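Local coordinates for petrobactin biosynthesis protein AsbB (Bacillus anthracis, PDB 3TO3), which catalyses the ATP-dependent condensation of spermidine with citryl-spermidine intermediates during biosynthesis of the siderophore petrobactin, at residues B[198-203]-B[353-358]; B[312-317]-B[361-366]. All coordinates share one frame; numbering follows the deposited sequence.

Contact 1. Residues B[198-203]-B[353-358]. With EDO (1,2-ethanediol), chain G.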
ATOM      1  N   LYS B 198     -10.265  16.376 -23.311  1.00 41.33           N
ATOM      2  CA  LYS B 198     -10.745  17.610 -22.726  1.00 53.76           C
ATOM      3  C   LYS B 198     -12.114  17.426 -22.089  1.00 55.18           C
ATOM      4  O   LYS B 198     -12.648  18.328 -21.457  1.00 58.92           O
ATOM      5  CB  LYS B 198     -10.815  18.716 -23.796  1.00 59.72           C
ATOM      6  CG  LYS B 198      -9.452  19.183 -24.311  1.00 58.14           C
ATOM      7  CD  LYS B 198      -9.597  20.416 -25.196  1.00 59.61           C
ATOM      8  CE  LYS B 198      -8.373  20.653 -26.082  1.00 62.74           C
ATOM      9  NZ  LYS B 198      -8.564  21.782 -27.083  1.00 65.86           N
ATOM     10  N   LYS B 199     -12.709  16.267 -22.281  1.00 56.07           N
ATOM     11  CA  LYS B 199     -13.896  15.937 -21.522  1.00 58.15           C
ATOM     12  C   LYS B 199     -13.555  16.034 -20.015  1.00 54.48           C
ATOM     13  O   LYS B 199     -14.328  16.563 -19.217  1.00 57.90           O
ATOM     14  CB  LYS B 199     -14.350  14.535 -21.901  1.00 65.65           C
ATOM     15  CG  LYS B 199     -15.698  14.147 -21.373  1.00 84.13           C
ATOM     16  CD  LYS B 199     -16.220  12.890 -22.074  1.00 96.52           C
ATOM     17  CE  LYS B 199     -15.243  11.723 -21.925  1.00104.12           C
ATOM     18  NZ  LYS B 199     -15.733  10.448 -22.556  1.00106.81           N
ATOM     19  N   ASN B 200     -12.460  15.405 -19.612  1.00 44.97           N
ATOM     20  CA  ASN B 200     -11.930  15.553 -18.259  1.00 51.59           C
ATOM     21  C   ASN B 200     -10.705  16.439 -17.997  1.00 54.92           C
ATOM     22  O   ASN B 200     -10.334  16.679 -16.840  1.00 57.86           O
ATOM     23  CB  ASN B 200     -11.813  14.170 -17.614  1.00 44.55           C
ATOM     24  CG  ASN B 200     -13.168  13.429 -17.619  1.00 51.90           C
ATOM     25  OD1 ASN B 200     -13.426  12.556 -18.454  1.00 56.90           O
ATOM     26  ND2 ASN B 200     -14.050  13.828 -16.720  1.00 50.63           N
ATOM     27  N   ALA B 201     -10.094  16.971 -19.044  1.00 51.98           N
ATOM     28  CA  ALA B 201      -8.842  17.696 -18.829  1.00 46.37           C
ATOM     29  C   ALA B 201      -9.117  19.180 -18.952  1.00 53.38           C
ATOM     30  O   ALA B 201      -9.913  19.582 -19.796  1.00 62.49           O
ATOM     31  CB  ALA B 201      -7.807  17.263 -19.830  1.00 40.77           C
ATOM     32  N   THR B 202      -8.492  19.978 -18.089  1.00 48.23           N
ATOM     33  CA  THR B 202      -8.571  21.432 -18.162  1.00 47.06           C
ATOM     34  C   THR B 202      -7.235  22.078 -17.846  1.00 47.64           C
ATOM     35  O   THR B 202      -6.453  21.608 -17.041  1.00 45.76           O
ATOM     36  CB  THR B 202      -9.543  22.064 -17.138  1.00 59.76           C
ATOM     37  OG1 THR B 202      -9.366  21.430 -15.868  1.00 62.44           O
ATOM     38  CG2 THR B 202     -10.984  21.928 -17.575  1.00 70.99           C
ATOM     39  N   VAL B 203      -7.008  23.185 -18.509  1.00 47.56           N
ATOM     40  CA  VAL B 203      -5.956  24.108 -18.192  1.00 48.07           C
ATOM     41  C   VAL B 203      -6.422  24.863 -16.950  1.00 39.14           C
ATOM     42  O   VAL B 203      -7.605  24.824 -16.604  1.00 37.65           O
ATOM     43  CB  VAL B 203      -5.818  24.990 -19.417  1.00 56.46           C
ATOM     44  CG1 VAL B 203      -5.545  26.440 -19.066  1.00 60.77           C
ATOM     45  CG2 VAL B 203      -4.816  24.354 -20.386  1.00 48.46           C
ATOM     46  N   VAL B 353      -2.205  22.339 -15.581  1.00 43.44           N
ATOM     47  CA  VAL B 353      -3.112  21.533 -16.373  1.00 46.82           C
ATOM     48  C   VAL B 353      -3.386  20.274 -15.587  1.00 45.17           C
ATOM     49  O   VAL B 353      -2.548  19.851 -14.798  1.00 39.41           O
ATOM     50  CB  VAL B 353      -2.479  21.160 -17.717  1.00 40.22           C
ATOM     51  CG1 VAL B 353      -1.302  20.217 -17.498  1.00 32.83           C
ATOM     52  CG2 VAL B 353      -3.524  20.550 -18.648  1.00 28.96           C
HETATM   53  N   MSE B 354      -4.541  19.666 -15.805  1.00 41.23           N
HETATM   54  CA  MSE B 354      -4.884  18.438 -15.100  1.00 46.07           C
HETATM   55  C   MSE B 354      -5.966  17.591 -15.797  1.00 49.79           C
HETATM   56  O   MSE B 354      -6.734  18.059 -16.644  1.00 51.20           O
HETATM   57  CB  MSE B 354      -5.408  18.798 -13.741  1.00 39.85           C
HETATM   58  CG  MSE B 354      -6.823  19.288 -13.892  1.00 51.77           C
HETATM   59 SE   MSE B 354      -7.472  20.051 -12.276  0.72 81.77          SE
HETATM   60  CE  MSE B 354      -7.529  21.929 -12.835  1.00107.46           C
ATOM     61  N   TYR B 355      -6.025  16.331 -15.405  1.00 46.80           N
ATOM     62  CA  TYR B 355      -7.041  15.415 -15.876  1.00 45.08           C
ATOM     63  C   TYR B 355      -7.720  14.903 -14.617  1.00 49.70           C
ATOM     64  O   TYR B 355      -7.080  14.269 -13.790  1.00 55.11           O
ATOM     65  CB  TYR B 355      -6.376  14.272 -16.622  1.00 35.87           C
ATOM     66  CG  TYR B 355      -7.326  13.233 -17.174  1.00 38.17           C
ATOM     67  CD1 TYR B 355      -7.858  13.366 -18.452  1.00 48.80           C
ATOM     68  CD2 TYR B 355      -7.666  12.107 -16.433  1.00 35.36           C
ATOM     69  CE1 TYR B 355      -8.714  12.406 -18.984  1.00 50.97           C
ATOM     70  CE2 TYR B 355      -8.498  11.127 -16.960  1.00 45.23           C
ATOM     71  CZ  TYR B 355      -9.027  11.283 -18.229  1.00 48.91           C
ATOM     72  OH  TYR B 355      -9.850  10.315 -18.754  1.00 41.39           O
ATOM     73  N   ASP B 356      -8.993  15.231 -14.454  1.00 54.16           N
ATOM     74  CA  ASP B 356      -9.690  15.036 -13.187  1.00 59.60           C
ATOM     75  C   ASP B 356     -11.051  14.459 -13.472  1.00 60.28           C
ATOM     76  O   ASP B 356     -11.837  15.064 -14.172  1.00 61.39           O
ATOM     77  CB  ASP B 356      -9.866  16.373 -12.446  1.00 62.13           C
ATOM     78  CG  ASP B 356     -10.749  16.252 -11.188  1.00 70.16           C
ATOM     79  OD1 ASP B 356     -11.473  17.231 -10.842  1.00 66.92           O
ATOM     80  OD2 ASP B 356     -10.708  15.179 -10.537  1.00 68.64           O
ATOM     81  N   THR B 357     -11.333  13.304 -12.892  1.00 63.69           N
ATOM     82  CA  THR B 357     -12.627  12.663 -13.033  1.00 61.94           C
ATOM     83  C   THR B 357     -13.336  12.570 -11.690  1.00 66.12           C
ATOM     84  O   THR B 357     -12.862  13.077 -10.669  1.00 60.10           O
ATOM     85  CB  THR B 357     -12.470  11.253 -13.614  1.00 68.68           C
ATOM     86  OG1 THR B 357     -11.688  10.440 -12.722  1.00 76.14           O
ATOM     87  CG2 THR B 357     -11.774  11.331 -14.967  1.00 66.54           C
ATOM     88  N   ASN B 358     -14.496  11.935 -11.713  1.00 80.47           N
ATOM     89  CA  ASN B 358     -15.219  11.599 -10.497  1.00102.26           C
ATOM     90  C   ASN B 358     -14.338  10.888  -9.469  1.00100.33           C
ATOM     91  O   ASN B 358     -14.232  11.339  -8.323  1.00101.39           O
ATOM     92  CB  ASN B 358     -16.417  10.687 -10.827  1.00115.06           C
ATOM     93  CG  ASN B 358     -17.677  11.464 -11.182  1.00124.27           C
ATOM     94  OD1 ASN B 358     -17.888  12.585 -10.707  1.00128.45           O
ATOM     95  ND2 ASN B 358     -18.530  10.860 -12.011  1.00125.35           N
TER
HETATM   96  C1  EDO G 619     -13.078   9.526 -24.432  1.00 89.46           C
HETATM   97  O1  EDO G 619     -13.955  10.519 -24.983  1.00 88.66           O
HETATM   98  C2  EDO G 619     -12.677   9.944 -23.019  1.00 94.53           C
HETATM   99  O2  EDO G 619     -13.484   9.311 -22.007  1.00 93.51           O
HETATM  100  O   HOH W   1     -11.935  11.524 -20.231  1.00 59.14           O
HETATM  101  O   HOH W   2     -14.461  16.557 -15.404  1.00 63.83           O
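Asn-200 lies across the end of the strand pair 201-203/353-355, against Tyr-355 and Thr-357. Its CB rests over one face of the Tyr-355 ring, 4.1 Å from the ring centroid and displaced toward the rim, a CH-pi contact. CG, placed anti to the carbonyl carbon (chi1 -56°), meets CG2 of Thr-357 at 3.7 Å, the two side chains crossing at about a right angle. At the tip, OD1 accepts from a water that also donates to Tyr-355 OH, while ND2 donates to a second water, 3.1 Å away, which turns to Asp-356 O. Both ends of the amide are thus bridged by water to segment 353-358, which should limit its rotation. The backbone of Asn-200 joins in: Asp-356 N reaches Asn-200 O at 3.1 Å, almost straight at hydrogen but from above the carbonyl plane. Beyond it the strands run antiparallel, and Thr-202 and Met-354 form a hydrogen-bonded pair, each N 3.0 Å from the other's O. On their face, Met-354 CE lies beside Thr-202 OG1. Tyr-355 OH is also hydrogen-bonded to Asp-262. Strand 201-203 thus borders strand 345-355 in the mixed sheet; strand 241-246 and Tyr-211 of helix 208-219 pack on the Ala-201/Val-353 face, and helix 315-333 packs on Met-354.

Contact 2. Residues B[312-317]-B[361-366]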
ATOM      1  N   THR B 312      -0.387  14.022  -4.039  1.00 56.28           N
ATOM      2  CA  THR B 312      -1.267  14.454  -5.101  1.00 58.06           C
ATOM      3  C   THR B 312      -1.376  15.991  -5.144  1.00 58.93           C
ATOM      4  O   THR B 312      -1.051  16.695  -4.175  1.00 60.74           O
ATOM      5  CB  THR B 312      -2.671  13.882  -4.870  1.00 52.56           C
ATOM      6  OG1 THR B 312      -3.070  14.142  -3.509  1.00 49.82           O
ATOM      7  CG2 THR B 312      -2.678  12.385  -5.137  1.00 43.42           C
ATOM      8  N   LEU B 313      -1.784  16.504  -6.298  1.00 52.67           N
ATOM      9  CA  LEU B 313      -2.195  17.891  -6.419  1.00 45.77           C
ATOM     10  C   LEU B 313      -3.714  17.993  -6.370  1.00 49.39           C
ATOM     11  O   LEU B 313      -4.392  17.491  -7.268  1.00 57.47           O
ATOM     12  CB  LEU B 313      -1.714  18.445  -7.752  1.00 44.18           C
ATOM     13  CG  LEU B 313      -0.208  18.542  -7.798  1.00 44.18           C
ATOM     14  CD1 LEU B 313       0.297  18.826  -9.208  1.00 37.50           C
ATOM     15  CD2 LEU B 313       0.223  19.600  -6.780  1.00 37.30           C
ATOM     16  N   LYS B 314      -4.246  18.662  -5.348  1.00 47.62           N
ATOM     17  CA  LYS B 314      -5.676  18.971  -5.313  1.00 53.62           C
ATOM     18  C   LYS B 314      -6.074  19.698  -6.622  1.00 59.38           C
ATOM     19  O   LYS B 314      -5.481  20.736  -6.983  1.00 52.59           O
ATOM     20  CB  LYS B 314      -6.053  19.817  -4.078  1.00 53.69           C
ATOM     21  CG  LYS B 314      -5.706  19.226  -2.712  1.00 57.12           C
ATOM     22  CD  LYS B 314      -6.577  18.016  -2.405  1.00 73.11           C
ATOM     23  CE  LYS B 314      -6.779  17.797  -0.897  1.00 84.63           C
ATOM     24  NZ  LYS B 314      -7.725  16.662  -0.589  1.00 82.20           N
ATOM     25  N   PRO B 315      -7.072  19.142  -7.341  1.00 49.58           N
ATOM     26  CA  PRO B 315      -7.590  19.731  -8.580  1.00 48.73           C
ATOM     27  C   PRO B 315      -7.977  21.212  -8.427  1.00 48.80           C
ATOM     28  O   PRO B 315      -7.654  22.030  -9.304  1.00 41.60           O
ATOM     29  CB  PRO B 315      -8.833  18.889  -8.865  1.00 58.35           C
ATOM     30  CG  PRO B 315      -8.474  17.536  -8.275  1.00 51.64           C
ATOM     31  CD  PRO B 315      -7.724  17.861  -7.016  1.00 45.06           C
ATOM     32  N   TYR B 316      -8.651  21.572  -7.334  1.00 43.68           N
ATOM     33  CA  TYR B 316      -9.027  22.958  -7.189  1.00 42.17           C
ATOM     34  C   TYR B 316      -7.772  23.849  -7.096  1.00 49.47           C
ATOM     35  O   TYR B 316      -7.766  24.951  -7.630  1.00 50.33           O
ATOM     36  CB  TYR B 316     -10.014  23.185  -6.037  1.00 50.14           C
ATOM     37  CG  TYR B 316      -9.564  22.627  -4.729  1.00 60.52           C
ATOM     38  CD1 TYR B 316      -8.752  23.377  -3.884  1.00 60.14           C
ATOM     39  CD2 TYR B 316      -9.952  21.341  -4.321  1.00 67.12           C
ATOM     40  CE1 TYR B 316      -8.322  22.869  -2.666  1.00 64.30           C
ATOM     41  CE2 TYR B 316      -9.533  20.828  -3.095  1.00 71.95           C
ATOM     42  CZ  TYR B 316      -8.716  21.604  -2.276  1.00 72.92           C
ATOM     43  OH  TYR B 316      -8.278  21.125  -1.067  1.00 79.37           O
ATOM     44  N   SER B 317      -6.704  23.352  -6.460  1.00 45.30           N
ATOM     45  CA  SER B 317      -5.516  24.176  -6.276  1.00 46.48           C
ATOM     46  C   SER B 317      -4.656  24.259  -7.545  1.00 39.38           C
ATOM     47  O   SER B 317      -4.039  25.268  -7.803  1.00 44.11           O
ATOM     48  CB  SER B 317      -4.706  23.736  -5.053  1.00 53.80           C
ATOM     49  OG  SER B 317      -3.872  22.669  -5.388  1.00 59.79           O
ATOM     50  N   ALA B 361     -10.600   7.584  -5.735  1.00 56.85           N
ATOM     51  CA  ALA B 361      -9.311   6.893  -5.605  1.00 57.79           C
ATOM     52  C   ALA B 361      -8.174   7.526  -6.413  1.00 53.68           C
ATOM     53  O   ALA B 361      -7.021   7.434  -6.046  1.00 53.66           O
ATOM     54  CB  ALA B 361      -9.462   5.397  -5.966  1.00 52.41           C
ATOM     55  N   THR B 362      -8.511   8.122  -7.539  1.00 52.13           N
ATOM     56  CA  THR B 362      -7.552   8.824  -8.380  1.00 42.39           C
ATOM     57  C   THR B 362      -7.532  10.327  -8.143  1.00 41.88           C
ATOM     58  O   THR B 362      -6.954  11.073  -8.931  1.00 44.42           O
ATOM     59  CB  THR B 362      -7.780   8.485  -9.840  1.00 45.57           C
ATOM     60  OG1 THR B 362      -9.132   8.803 -10.168  1.00 57.64           O
ATOM     61  CG2 THR B 362      -7.580   6.968 -10.036  1.00 37.44           C
ATOM     62  N   TYR B 363      -8.255  10.783  -7.124  1.00 43.34           N
ATOM     63  CA  TYR B 363      -8.370  12.207  -6.874  1.00 43.28           C
ATOM     64  C   TYR B 363      -6.994  12.863  -6.719  1.00 53.35           C
ATOM     65  O   TYR B 363      -6.224  12.500  -5.820  1.00 54.92           O
ATOM     66  CB  TYR B 363      -9.156  12.409  -5.580  1.00 45.01           C
ATOM     67  CG  TYR B 363      -9.603  13.835  -5.321  1.00 50.44           C
ATOM     68  CD1 TYR B 363     -10.423  14.505  -6.233  1.00 53.80           C
ATOM     69  CD2 TYR B 363      -9.239  14.499  -4.153  1.00 47.61           C
ATOM     70  CE1 TYR B 363     -10.844  15.803  -5.998  1.00 61.11           C
ATOM     71  CE2 TYR B 363      -9.664  15.797  -3.903  1.00 56.88           C
ATOM     72  CZ  TYR B 363     -10.467  16.441  -4.829  1.00 64.63           C
ATOM     73  OH  TYR B 363     -10.888  17.723  -4.598  1.00 75.22           O
ATOM     74  N   GLY B 364      -6.723  13.871  -7.556  1.00 45.51           N
ATOM     75  CA  GLY B 364      -5.454  14.586  -7.545  1.00 37.98           C
ATOM     76  C   GLY B 364      -4.250  13.925  -8.177  1.00 39.98           C
ATOM     77  O   GLY B 364      -3.116  14.424  -8.101  1.00 39.01           O
ATOM     78  N   SER B 365      -4.501  12.797  -8.822  1.00 42.47           N
ATOM     79  CA  SER B 365      -3.432  11.913  -9.261  1.00 38.05           C
ATOM     80  C   SER B 365      -2.778  12.248 -10.581  1.00 37.30           C
ATOM     81  O   SER B 365      -1.748  11.676 -10.899  1.00 38.02           O
ATOM     82  CB  SER B 365      -3.957  10.474  -9.317  1.00 39.35           C
ATOM     83  OG  SER B 365      -4.069   9.982  -7.990  1.00 55.69           O
ATOM     84  N   LEU B 366      -3.410  13.071 -11.409  1.00 34.52           N
ATOM     85  CA  LEU B 366      -2.755  13.469 -12.638  1.00 37.55           C
ATOM     86  C   LEU B 366      -2.854  14.982 -12.858  1.00 43.59           C
ATOM     87  O   LEU B 366      -3.797  15.466 -13.461  1.00 48.28           O
ATOM     88  CB  LEU B 366      -3.508  12.728 -13.736  1.00 33.95           C
ATOM     89  CG  LEU B 366      -2.906  12.572 -15.103  1.00 44.25           C
ATOM     90  CD1 LEU B 366      -1.514  12.101 -14.963  1.00 54.38           C
ATOM     91  CD2 LEU B 366      -3.770  11.541 -15.764  1.00 43.42           C
TER
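Leu-313 and Gly-364 supply the one direct hydrogen bond between 312-317 and 361-366: Leu-313 N lies 3.1 Å from Gly-364 O, in the carbonyl plane and on a lone pair, though bent to 140° at hydrogen. The same oxygen also bonds to Ser-301 OG, so two donors grip it. Gly-364 is the third residue of a type II turn, closed by Ser-365 N on Thr-362 O, and its positive phi (77°) suits that place. With no side chain on Gly-364, the two backbones come close, Leu-313 CA and Gly-364 CA being 4.8 Å apart. Lys-314, at the N-cap position, has its O accept a hydrogen bond from Ser-317 OG.

Aromatic contacts centre on Tyr-363, whose CG stands anti to the backbone N (chi1 -168°) and whose ring reaches the start of the helix. Pro-315 CD sits over one ring face, 4.1 Å from the centroid, in a CH-pi contact, and Pro-315 CG approaches Tyr-363 CE1 at 3.7 Å. Lys-314 comes in from the edge, its NZ in the ring plane and 3.9 Å from Tyr-363 CE2, hence not above the pi face. Farther out, Tyr-363 OH meets the rim of the Tyr-316 ring.

Van der Waals contact completes the join, Thr-312 CB lying 3.3 Å from Gly-364 O. The turn, part of the loop between strands 345-355 and 367-371, packs against the N-terminal end of helix 315-333, next to strand 297-306 and with Leu-313 against the ATP-binding Arg-285.

In the fold
From the N terminus, strand 201-203 comes first; contact 1 closes a loop of 149 intervening residues when 353-358 pairs with it. Segment 312-317 lies inside that span, but its partner 361-366 falls just beyond it, so the two contacts cross rather than nest, and contact 2 closes a shorter loop of 43 residues. Strand 345-355 and the connection to strand 367-371 thus carry the second halves of both. The contacts, with centres about 10 Å apart, touch directly: Tyr-355 N is 3.1 Å from Leu-366 O, a probable hydrogen bond, and Met-354 and Asp-356 pack on Pro-315. Together they join strand 201-203 to strand 345-355 within the mixed sheet, and the loop after it to the start of helix 315-333, with contact 2 nearer the ATP.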